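Local atomic coordinates of intimin (Escherichia coli O127:H6 str. E2348/69, PDB entry 6TQD), a protein that serves as an adhesin of attaching and effacing bacteria, its extracellular D00-D0 region probably holding the passenger in an extended conformation. Residues A[188-191]-A[192-195]. Sequence-based numbering, arbitrary orientation.
Sequences AKTA and EMTS
M193 folds back over T190, and the K189 chain runs past M193 in the opposite direction. The tight part lies around T190. T190 O accepts M193 N at 3.1 Å, which closes a type I beta turn from T190 to M193. K189 NZ reaches the same T190 O at 3.1 Å from the opposite face of the carbonyl plane. K189 NZ also donates to M193 O at 2.9 Å, tilted above that carbonyl plane. One ammonium thus ties both ends of the turn. The K189 chain runs extended to CE and bends only at chi4 (-67°), which swings NZ between the two oxygens. M193 CG lies anti to the carbonyl carbon (chi1 -68°) and the chain then runs extended to SD (chi2 171°), where T190 N gives M193 SD a weak but nearly straight hydrogen bond of 3.5 Å. T190 OG1 packs against M193 CG at 3.4 Å and hydrogen-bonds to V110 O. V112 touches both side chains.

The other side is loose. A191 and T194 are exposed, and their side chains turn away. E192 is exposed too, but its OE1 is held by V110 N. The whole is a beta turn within the loop joining antiparallel strands 182-189 and 197-205 of a bacterial Ig-like domain.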
# COMPACT_ATOMS: atom_id res chain seq x y z
N ALA A 188 -2.84 -14.78 7.91
CA ALA A 188 -2.91 -13.68 8.86
C ALA A 188 -4.06 -12.75 8.48
O ALA A 188 -4.28 -12.49 7.30
CB ALA A 188 -1.59 -12.87 8.83
N LYS A 189 -4.76 -12.24 9.49
CA LYS A 189 -5.92 -11.40 9.23
C LYS A 189 -6.11 -10.38 10.34
O LYS A 189 -5.84 -10.65 11.51
CB LYS A 189 -7.18 -12.27 9.09
CG LYS A 189 -8.42 -11.52 8.59
CD LYS A 189 -9.65 -12.41 8.52
CE LYS A 189 -10.91 -11.65 8.12
NZ LYS A 189 -11.35 -10.66 9.15
N THR A 190 -6.59 -9.19 9.95
CA THR A 190 -7.05 -8.18 10.89
C THR A 190 -8.56 -8.02 10.76
O THR A 190 -9.19 -8.46 9.78
CB THR A 190 -6.36 -6.84 10.64
OG1 THR A 190 -6.63 -6.43 9.30
CG2 THR A 190 -4.87 -6.94 10.87
N ALA A 191 -9.14 -7.35 11.75
CA ALA A 191 -10.60 -7.31 11.89
C ALA A 191 -11.30 -6.73 10.66
O ALA A 191 -12.36 -7.22 10.27
CB ALA A 191 -10.98 -6.49 13.13
N GLU A 192 -10.73 -5.68 10.04
CA GLU A 192 -11.40 -5.02 8.93
C GLU A 192 -11.33 -5.82 7.62
O GLU A 192 -12.13 -5.56 6.71
CB GLU A 192 -10.83 -3.62 8.69
CG GLU A 192 -11.13 -2.61 9.79
CD GLU A 192 -10.55 -1.23 9.50
OE1 GLU A 192 -10.04 -0.97 8.39
OE2 GLU A 192 -10.59 -0.37 10.42
N MET A 193 -10.38 -6.74 7.48
CA MET A 193 -10.21 -7.46 6.23
C MET A 193 -11.39 -8.39 5.98
O MET A 193 -12.02 -8.90 6.91
CB MET A 193 -8.93 -8.31 6.27
CG MET A 193 -7.67 -7.49 6.29
SD MET A 193 -6.21 -8.44 6.60
CE MET A 193 -5.96 -9.36 5.11
N THR A 194 -11.69 -8.59 4.69
CA THR A 194 -12.80 -9.47 4.30
C THR A 194 -12.40 -10.94 4.34
O THR A 194 -13.27 -11.81 4.49
CB THR A 194 -13.35 -9.07 2.93
OG1 THR A 194 -12.32 -9.17 1.93
CG2 THR A 194 -13.87 -7.63 2.96
N SER A 195 -11.11 -11.23 4.16
CA SER A 195 -10.57 -12.58 4.22
C SER A 195 -9.10 -12.48 4.59
O SER A 195 -8.49 -11.41 4.50
CB SER A 195 -10.74 -13.31 2.89
OG SER A 195 -10.03 -12.64 1.86